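PDB 2GS4: protein yciF from Escherichia coli, which is a homodimeric, ferritin-like and rubrerythrin-related stress protein that probably binds metal, its exact role being unsettled. Local coordinates for residues L13-Y18 and K71-V76; A105-E110 and A145-L150; E65-I70 and L127-A132. One frame throughout, in Å; residues are numbered along the deposited sequence.

Interaction 1. Residues L13-Y18 and K71-V76; sequences LLSDTY and KRMKCV
Asp16 reaches from helix 6-33 to the incoming chain of 71-76, and its atoms can be followed outward. Asp16 CB lies 4.1 Å from the selenium SE of Met73, the selenomethionine. Asp16 CG meets the CB and SG of Cys75. At the tip, Asp16 OD1 comes near Cys75 SG, while Asp16 OD2 lies 3.3 Å from both Cys75 CA and Cys75 CB. Water 2 donates to both Asp16 OD2 and Lys74 O, tying the carboxylate to the loop. The loop runs from helix 38-63 to helix 76-89 and so carries the chain across the outside of helix 6-33, part of a ferritin-like helical bundle; Cys75 is the N-cap of helix 76-89, its side chain capping a backbone N beyond the segment. One residue earlier, Ser15 accepts the backbone N-H of Lys71 at OG, 2.8 Å from Lys71 N and nearly straight at 163°. That OG is placed beside its own backbone N (chi1 -65°) and also bonds Ile11 O, so two partners hold it. Between these anchors Met73 folds back at its last torsion (chi3 81°), bringing its CE to 3.7 Å from Ser15 CB. Met73 SE lies 3.6 Å from Asp16 OD2. Water 1 donates to Ser15 O and Lys71 O.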
loop_
_atom_site.group_PDB
_atom_site.type_symbol
_atom_site.label_atom_id
_atom_site.label_comp_id
_atom_site.label_asym_id
_atom_site.label_seq_id
_atom_site.Cartn_x
_atom_site.Cartn_y
_atom_site.Cartn_z
ATOM N N LEU A 13 6.536 -7.133 7.660
ATOM C CA LEU A 13 6.671 -5.844 6.987
ATOM C C LEU A 13 8.008 -5.658 6.273
ATOM O O LEU A 13 8.069 -5.030 5.219
ATOM C CB LEU A 13 6.444 -4.701 7.987
ATOM C CG LEU A 13 5.011 -4.506 8.501
ATOM C CD1 LEU A 13 5.007 -3.469 9.612
ATOM C CD2 LEU A 13 4.099 -4.072 7.359
ATOM N N LEU A 14 9.077 -6.190 6.856
ATOM C CA LEU A 14 10.401 -6.075 6.253
ATOM C C LEU A 14 10.457 -6.902 4.971
ATOM O O LEU A 14 11.037 -6.474 3.966
ATOM C CB LEU A 14 11.474 -6.569 7.231
ATOM C CG LEU A 14 12.916 -6.405 6.745
ATOM C CD1 LEU A 14 13.293 -4.944 6.767
ATOM C CD2 LEU A 14 13.858 -7.209 7.647
ATOM N N SER A 15 9.850 -8.086 5.018
ATOM C CA SER A 15 9.810 -8.995 3.878
ATOM C C SER A 15 8.982 -8.387 2.748
ATOM O O SER A 15 9.291 -8.572 1.560
ATOM C CB SER A 15 9.206 -10.340 4.288
ATOM O OG SER A 15 10.029 -11.010 5.225
ATOM N N ASP A 16 7.932 -7.662 3.125
ATOM C CA ASP A 16 7.063 -7.016 2.150
ATOM C C ASP A 16 7.878 -5.897 1.507
ATOM O O ASP A 16 7.886 -5.736 0.285
ATOM C CB ASP A 16 5.832 -6.431 2.848
ATOM C CG ASP A 16 4.546 -6.671 2.074
ATOM O OD1 ASP A 16 3.510 -6.070 2.438
ATOM O OD2 ASP A 16 4.566 -7.458 1.109
ATOM N N THR A 17 8.592 -5.140 2.334
ATOM C CA THR A 17 9.403 -4.049 1.813
ATOM C C THR A 17 10.510 -4.586 0.893
ATOM O O THR A 17 10.825 -3.965 -0.127
ATOM C CB THR A 17 9.983 -3.199 2.970
ATOM O OG1 THR A 17 8.935 -2.395 3.531
ATOM C CG2 THR A 17 11.100 -2.295 2.488
ATOM N N TYR A 18 11.076 -5.745 1.230
ATOM C CA TYR A 18 12.117 -6.353 0.396
ATOM C C TYR A 18 11.496 -6.563 -0.986
ATOM O O TYR A 18 12.082 -6.212 -2.005
ATOM C CB TYR A 18 12.550 -7.707 0.966
ATOM C CG TYR A 18 13.774 -8.319 0.303
ATOM C CD1 TYR A 18 15.060 -7.919 0.668
ATOM C CD2 TYR A 18 13.645 -9.301 -0.679
ATOM C CE1 TYR A 18 16.188 -8.481 0.073
ATOM C CE2 TYR A 18 14.776 -9.873 -1.286
ATOM C CZ TYR A 18 16.040 -9.455 -0.900
ATOM O OH TYR A 18 17.159 -10.010 -1.478
ATOM N N LYS A 71 10.871 -13.533 4.403
ATOM C CA LYS A 71 9.936 -14.539 3.931
ATOM C C LYS A 71 9.511 -14.127 2.519
ATOM O O LYS A 71 9.298 -12.948 2.248
ATOM C CB LYS A 71 8.747 -14.650 4.900
ATOM C CG LYS A 71 9.136 -15.241 6.280
ATOM C CD LYS A 71 7.963 -15.314 7.263
ATOM C CE LYS A 71 8.261 -16.272 8.422
ATOM N NZ LYS A 71 8.311 -17.702 7.985
ATOM N N ARG A 72 9.438 -15.102 1.613
ATOM C CA ARG A 72 9.074 -14.862 0.216
ATOM C C ARG A 72 7.617 -14.440 0.068
ATOM O O ARG A 72 6.722 -15.095 0.592
ATOM C CB ARG A 72 9.322 -16.136 -0.597
ATOM C CG ARG A 72 9.322 -15.997 -2.113
ATOM C CD ARG A 72 9.849 -17.298 -2.719
ATOM N NE ARG A 72 9.996 -17.274 -4.172
ATOM C CZ ARG A 72 11.035 -17.804 -4.812
ATOM N NH1 ARG A 72 12.013 -18.385 -4.122
ATOM N NH2 ARG A 72 11.098 -17.767 -6.138
HETATM N N MSE A 73 7.383 -13.342 -0.643
HETATM C CA MSE A 73 6.027 -12.849 -0.859
HETATM C C MSE A 73 6.045 -11.720 -1.880
HETATM O O MSE A 73 7.093 -11.158 -2.172
HETATM C CB MSE A 73 5.412 -12.352 0.461
HETATM C CG MSE A 73 6.230 -11.269 1.183
HETATM SE SE MSE A 73 5.402 -10.495 2.779
HETATM C CE MSE A 73 5.839 -11.872 4.066
ATOM N N LYS A 74 4.885 -11.415 -2.448
ATOM C CA LYS A 74 4.771 -10.337 -3.421
ATOM C C LYS A 74 4.001 -9.212 -2.733
ATOM O O LYS A 74 2.890 -9.419 -2.249
ATOM C CB LYS A 74 4.000 -10.806 -4.660
ATOM C CG LYS A 74 4.051 -9.825 -5.850
ATOM C CD LYS A 74 5.113 -10.237 -6.870
ATOM C CE LYS A 74 5.254 -9.213 -7.985
ATOM N NZ LYS A 74 3.952 -8.861 -8.625
ATOM N N CYS A 75 4.603 -8.030 -2.675
ATOM C CA CYS A 75 3.972 -6.871 -2.054
ATOM C C CYS A 75 2.953 -6.315 -3.048
ATOM O O CYS A 75 3.315 -5.677 -4.044
ATOM C CB CYS A 75 5.030 -5.814 -1.709
ATOM S SG CYS A 75 4.381 -4.267 -1.029
ATOM N N VAL A 76 1.679 -6.565 -2.757
ATOM C CA VAL A 76 0.575 -6.132 -3.603
ATOM C C VAL A 76 0.440 -4.611 -3.669
ATOM O O VAL A 76 0.050 -4.060 -4.699
ATOM C CB VAL A 76 -0.735 -6.793 -3.109
ATOM C CG1 VAL A 76 -1.942 -6.193 -3.792
ATOM C CG2 VAL A 76 -0.663 -8.294 -3.399
HETATM O O HOH W 1 9.808 -10.834 0.371
HETATM O O HOH W 2 2.407 -9.651 0.324
#

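Interaction 2. Residues A105-E110 and A145-L150; sequences AAQKVE and ATDIKL
Apolar contact is led by Leu150, whose CD1 lies 3.6 Å from Ala106 CB, with CD2 slightly farther from the same methyl. Leu150 CD1 also approaches Glu110 CG at 3.9 Å, the two side chains crossing at about a right angle, and its CB passes Gln107 CG as those chains slide by in opposite directions. Glu110 bends at its second torsion (chi2 -45°), which carries its carboxyl carbon CD to 4.1 Å from Thr146 CG2.

Among the polar groups, the Asp147 carboxylate oxygen OD1 rests against carbons of the other helix, with no hydrogen bond across the segments. Asp147 sets CG opposite its backbone N (chi1 -153°) and thereby swings the carboxylate toward the facing helix, where Asp147 OD1 is 3.5 Å from Glu110 CB and 3.8 Å from Gln107 CG. The Glu110 and Asp147 side chains slide past each other in opposite directions; OE1 of Glu110 and OD1 of Asp147 stay 5.6 Å apart, and Glu143 OE2 is close to Glu110 OE1 as well.

Solvent and outside partners complete the polar set. Water 3 donates to Gln107 O and to Asp147 OD2, each at 2.7 Å, bridging backbone to side chain. Gln107 OE1 bonds Thr151 OG1, and Thr146 OG1 bonds Glu50 OE1.

The short helical segments run antiparallel, 160° between their directions and 9.8 Å between axes at closest approach, the pairing of neighbouring helices expected in a ferritin-like bundle.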
loop_
_atom_site.group_PDB
_atom_site.type_symbol
_atom_site.label_atom_id
_atom_site.label_comp_id
_atom_site.label_asym_id
_atom_site.label_seq_id
_atom_site.Cartn_x
_atom_site.Cartn_y
_atom_site.Cartn_z
ATOM N N ALA A 105 3.289 10.221 -9.890
ATOM C CA ALA A 105 3.203 8.790 -9.637
ATOM C C ALA A 105 4.394 8.376 -8.781
ATOM O O ALA A 105 4.249 7.601 -7.841
ATOM C CB ALA A 105 3.193 8.019 -10.952
ATOM N N ALA A 106 5.570 8.904 -9.106
ATOM C CA ALA A 106 6.781 8.588 -8.356
ATOM C C ALA A 106 6.700 9.088 -6.916
ATOM O O ALA A 106 7.263 8.472 -6.008
ATOM C CB ALA A 106 8.009 9.181 -9.053
ATOM N N GLN A 107 6.006 10.208 -6.704
ATOM C CA GLN A 107 5.853 10.756 -5.361
ATOM C C GLN A 107 4.914 9.868 -4.534
ATOM O O GLN A 107 5.012 9.827 -3.308
ATOM C CB GLN A 107 5.315 12.190 -5.420
ATOM C CG GLN A 107 6.300 13.209 -5.987
ATOM C CD GLN A 107 5.670 14.591 -6.128
ATOM O OE1 GLN A 107 6.173 15.575 -5.594
ATOM N NE2 GLN A 107 4.558 14.660 -6.845
ATOM N N LYS A 108 4.002 9.172 -5.213
ATOM C CA LYS A 108 3.075 8.263 -4.533
ATOM C C LYS A 108 3.889 7.068 -4.048
ATOM O O LYS A 108 3.680 6.564 -2.944
ATOM C CB LYS A 108 1.966 7.791 -5.491
ATOM C CG LYS A 108 0.895 8.843 -5.812
ATOM C CD LYS A 108 0.081 9.192 -4.576
ATOM C CE LYS A 108 -1.068 10.142 -4.907
ATOM N NZ LYS A 108 -1.917 10.387 -3.706
ATOM N N VAL A 109 4.808 6.612 -4.895
ATOM C CA VAL A 109 5.676 5.495 -4.548
ATOM C C VAL A 109 6.500 5.940 -3.336
ATOM O O VAL A 109 6.693 5.169 -2.395
ATOM C CB VAL A 109 6.597 5.092 -5.751
ATOM C CG1 VAL A 109 7.798 4.271 -5.258
ATOM C CG2 VAL A 109 5.808 4.269 -6.754
ATOM N N GLU A 110 6.945 7.193 -3.326
ATOM C CA GLU A 110 7.723 7.678 -2.190
ATOM C C GLU A 110 6.884 7.828 -0.920
ATOM O O GLU A 110 7.371 7.564 0.175
ATOM C CB GLU A 110 8.429 9.002 -2.515
ATOM C CG GLU A 110 9.561 8.856 -3.539
ATOM C CD GLU A 110 10.459 7.659 -3.265
ATOM O OE1 GLU A 110 11.088 7.602 -2.188
ATOM O OE2 GLU A 110 10.532 6.771 -4.137
ATOM N N ALA A 145 14.879 12.435 0.900
ATOM C CA ALA A 145 15.643 13.304 0.008
ATOM C C ALA A 145 15.233 13.053 -1.441
ATOM O O ALA A 145 15.169 13.982 -2.252
ATOM C CB ALA A 145 17.140 13.072 0.178
ATOM N N THR A 146 14.958 11.796 -1.773
ATOM C CA THR A 146 14.543 11.472 -3.130
ATOM C C THR A 146 13.204 12.165 -3.390
ATOM O O THR A 146 12.983 12.725 -4.457
ATOM C CB THR A 146 14.420 9.937 -3.328
ATOM O OG1 THR A 146 15.723 9.343 -3.240
ATOM C CG2 THR A 146 13.806 9.600 -4.678
ATOM N N ASP A 147 12.325 12.165 -2.391
ATOM C CA ASP A 147 11.034 12.813 -2.547
ATOM C C ASP A 147 11.197 14.328 -2.738
ATOM O O ASP A 147 10.533 14.914 -3.590
ATOM C CB ASP A 147 10.132 12.513 -1.346
ATOM C CG ASP A 147 8.655 12.566 -1.703
ATOM O OD1 ASP A 147 8.331 12.473 -2.910
ATOM O OD2 ASP A 147 7.817 12.685 -0.786
ATOM N N ILE A 148 12.083 14.961 -1.968
ATOM C CA ILE A 148 12.294 16.403 -2.099
ATOM C C ILE A 148 12.806 16.738 -3.498
ATOM O O ILE A 148 12.429 17.760 -4.073
ATOM C CB ILE A 148 13.289 16.930 -1.030
ATOM C CG1 ILE A 148 12.587 16.982 0.333
ATOM C CG2 ILE A 148 13.792 18.333 -1.419
ATOM C CD1 ILE A 148 13.517 16.948 1.527
ATOM N N LYS A 149 13.660 15.879 -4.045
ATOM C CA LYS A 149 14.185 16.106 -5.383
ATOM C C LYS A 149 13.038 16.004 -6.394
ATOM O O LYS A 149 12.983 16.772 -7.350
ATOM C CB LYS A 149 15.289 15.087 -5.691
ATOM C CG LYS A 149 15.777 15.084 -7.142
ATOM C CD LYS A 149 16.048 16.484 -7.684
ATOM C CE LYS A 149 17.308 17.106 -7.104
ATOM N NZ LYS A 149 17.292 17.143 -5.619
ATOM N N LEU A 150 12.121 15.062 -6.178
ATOM C CA LEU A 150 10.973 14.894 -7.073
ATOM C C LEU A 150 10.087 16.132 -7.030
ATOM O O LEU A 150 9.506 16.524 -8.041
ATOM C CB LEU A 150 10.147 13.655 -6.683
ATOM C CG LEU A 150 10.621 12.280 -7.167
ATOM C CD1 LEU A 150 9.714 11.188 -6.619
ATOM C CD2 LEU A 150 10.614 12.255 -8.687
HETATM O O HOH W 3 5.379 11.885 -1.652
#

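Interaction 3. Residues E65-I70 and L127-A132; sequences ESNLKI and LGYRKA
Glu65 opens a type I beta turn that ends at Leu68, closed by the Leu68 N to Glu65 O bond, and faces Tyr129 with their CA atoms 7.3 Å apart. The partner segment is a helix-to-helix connection: Gly128, just past helix 95-126, has positive phi in a Schellman motif, and Tyr129 follows as the N-cap of helix 130-159. Two connections at one end of the ferritin-like bundle are thus joined, the one leaving helix 38-63 and the one between the last two long helices.

The Tyr129 ring is the centre of the contact. Glu65 CG lies over one face in a CH-pi contact, 3.7 Å from the ring centroid, and Leu127 CB lies over the opposite face, so the ring is clamped from both sides. A bend in the Glu65 chain (chi2 -69°) lays its carboxylate against the ring with the two planes 21° apart, Glu65 CD being 3.2 Å from Tyr129 CD1. Leu68 CD2 approaches obliquely, 4.0 Å from Tyr129 CE2. At the far end of the ring, Asn67 ND2 is 3.2 Å from Tyr129 OH, and the amide plane is turned 58° from that of the ring. The hydroxyl hydrogen-bonds Glu7 OE2, which anchors that end of the ring to helix 6-33. Water 4 links the two segments again, donating to Glu65 OE2 at 3.0 Å and accepting from Ala132 N at 2.9 Å.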
loop_
_atom_site.group_PDB
_atom_site.type_symbol
_atom_site.label_atom_id
_atom_site.label_comp_id
_atom_site.label_asym_id
_atom_site.label_seq_id
_atom_site.Cartn_x
_atom_site.Cartn_y
_atom_site.Cartn_z
ATOM N N GLU A 65 20.495 -9.490 13.190
ATOM C CA GLU A 65 19.789 -10.213 14.242
ATOM C C GLU A 65 19.596 -11.670 13.825
ATOM O O GLU A 65 19.015 -11.967 12.783
ATOM C CB GLU A 65 18.432 -9.559 14.536
ATOM C CG GLU A 65 18.488 -8.135 15.101
ATOM C CD GLU A 65 19.032 -8.062 16.524
ATOM O OE1 GLU A 65 18.918 -9.061 17.268
ATOM O OE2 GLU A 65 19.553 -6.990 16.903
ATOM N N SER A 66 20.091 -12.570 14.665
ATOM C CA SER A 66 20.035 -14.009 14.426
ATOM C C SER A 66 18.677 -14.587 14.022
ATOM O O SER A 66 18.603 -15.472 13.170
ATOM C CB SER A 66 20.552 -14.735 15.669
ATOM O OG SER A 66 21.826 -14.235 16.040
ATOM N N ASN A 67 17.608 -14.082 14.629
ATOM C CA ASN A 67 16.252 -14.560 14.365
ATOM C C ASN A 67 15.624 -14.049 13.067
ATOM O O ASN A 67 14.673 -14.643 12.560
ATOM C CB ASN A 67 15.349 -14.148 15.517
ATOM C CG ASN A 67 15.294 -12.647 15.681
ATOM O OD1 ASN A 67 16.323 -11.999 15.876
ATOM N ND2 ASN A 67 14.097 -12.083 15.594
ATOM N N LEU A 68 16.139 -12.950 12.533
ATOM C CA LEU A 68 15.574 -12.375 11.318
ATOM C C LEU A 68 15.799 -13.214 10.052
ATOM O O LEU A 68 16.791 -13.931 9.934
ATOM C CB LEU A 68 16.119 -10.950 11.134
ATOM C CG LEU A 68 15.847 -9.999 12.312
ATOM C CD1 LEU A 68 16.354 -8.597 12.015
ATOM C CD2 LEU A 68 14.354 -9.968 12.589
ATOM N N LYS A 69 14.845 -13.139 9.126
ATOM C CA LYS A 69 14.897 -13.857 7.846
ATOM C C LYS A 69 14.017 -13.025 6.912
ATOM O O LYS A 69 13.399 -12.074 7.361
ATOM C CB LYS A 69 14.292 -15.269 7.981
ATOM C CG LYS A 69 14.606 -16.214 6.800
ATOM C CD LYS A 69 13.802 -17.520 6.849
ATOM C CE LYS A 69 12.445 -17.399 6.152
ATOM N NZ LYS A 69 12.491 -17.730 4.694
ATOM N N ILE A 70 13.986 -13.335 5.621
ATOM C CA ILE A 70 13.101 -12.613 4.707
ATOM C C ILE A 70 12.172 -13.705 4.218
ATOM O O ILE A 70 12.636 -14.716 3.698
ATOM C CB ILE A 70 13.821 -12.022 3.458
ATOM C CG1 ILE A 70 14.711 -10.844 3.850
ATOM C CG2 ILE A 70 12.790 -11.559 2.434
ATOM C CD1 ILE A 70 13.955 -9.691 4.470
ATOM N N LEU A 127 12.049 -3.095 19.268
ATOM C CA LEU A 127 12.374 -4.501 19.501
ATOM C C LEU A 127 13.805 -4.644 20.019
ATOM O O LEU A 127 14.275 -5.747 20.275
ATOM C CB LEU A 127 12.192 -5.315 18.216
ATOM C CG LEU A 127 10.752 -5.598 17.768
ATOM C CD1 LEU A 127 10.720 -5.913 16.282
ATOM C CD2 LEU A 127 10.181 -6.754 18.577
ATOM N N GLY A 128 14.490 -3.518 20.169
ATOM C CA GLY A 128 15.855 -3.547 20.659
ATOM C C GLY A 128 16.891 -3.874 19.600
ATOM O O GLY A 128 18.011 -4.260 19.937
ATOM N N TYR A 129 16.525 -3.747 18.324
ATOM C CA TYR A 129 17.471 -4.011 17.237
ATOM C C TYR A 129 18.116 -2.692 16.844
ATOM O O TYR A 129 17.721 -2.060 15.866
ATOM C CB TYR A 129 16.777 -4.609 16.007
ATOM C CG TYR A 129 16.012 -5.876 16.283
ATOM C CD1 TYR A 129 16.277 -6.634 17.418
ATOM C CD2 TYR A 129 15.002 -6.307 15.421
ATOM C CE1 TYR A 129 15.558 -7.784 17.699
ATOM C CE2 TYR A 129 14.273 -7.456 15.693
ATOM C CZ TYR A 129 14.555 -8.190 16.837
ATOM O OH TYR A 129 13.828 -9.318 17.140
ATOM N N ARG A 130 19.118 -2.296 17.619
ATOM C CA ARG A 130 19.841 -1.046 17.426
ATOM C C ARG A 130 20.414 -0.824 16.022
ATOM O O ARG A 130 20.121 0.182 15.379
ATOM C CB ARG A 130 20.968 -0.963 18.456
ATOM C CG ARG A 130 21.660 0.376 18.544
ATOM C CD ARG A 130 23.083 0.206 19.054
ATOM N NE ARG A 130 23.909 -0.519 18.090
ATOM C CZ ARG A 130 24.326 -1.773 18.240
ATOM N NH1 ARG A 130 24.000 -2.464 19.326
ATOM N NH2 ARG A 130 25.066 -2.343 17.298
ATOM N N LYS A 131 21.233 -1.757 15.548
ATOM C CA LYS A 131 21.849 -1.625 14.232
ATOM C C LYS A 131 20.796 -1.555 13.132
ATOM O O LYS A 131 20.948 -0.815 12.158
ATOM C CB LYS A 131 22.800 -2.795 13.971
ATOM C CG LYS A 131 23.493 -2.724 12.632
ATOM C CD LYS A 131 24.650 -3.698 12.552
ATOM C CE LYS A 131 25.333 -3.579 11.204
ATOM N NZ LYS A 131 25.724 -2.170 10.928
ATOM N N ALA A 132 19.729 -2.329 13.285
ATOM C CA ALA A 132 18.665 -2.322 12.294
ATOM C C ALA A 132 18.011 -0.940 12.252
ATOM O O ALA A 132 17.864 -0.362 11.177
ATOM C CB ALA A 132 17.631 -3.398 12.618
HETATM O O HOH W 4 19.805 -4.797 14.885
#

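Overall arrangement
Interactions 1 and 3 share the connection between helices 38-63 and 76-89, and they touch where Ile70 packs on Leu14, Ser15 and Tyr18; their centres are 16 Å apart on the same side of the chain's centre. Interaction 2 lies across that centre, 21 Å from interaction 1 and 28 Å from interaction 3, centre to centre, but helix 130-159 serves both it and interaction 3. Along the chain, interaction 1 closes before interaction 2 opens, whereas interaction 3 crosses both. The long connection is therefore fastened to helix 6-33 and to the start of helix 130-159, while interaction 2 joins helices 95-126 and 130-159 farther along the bundle.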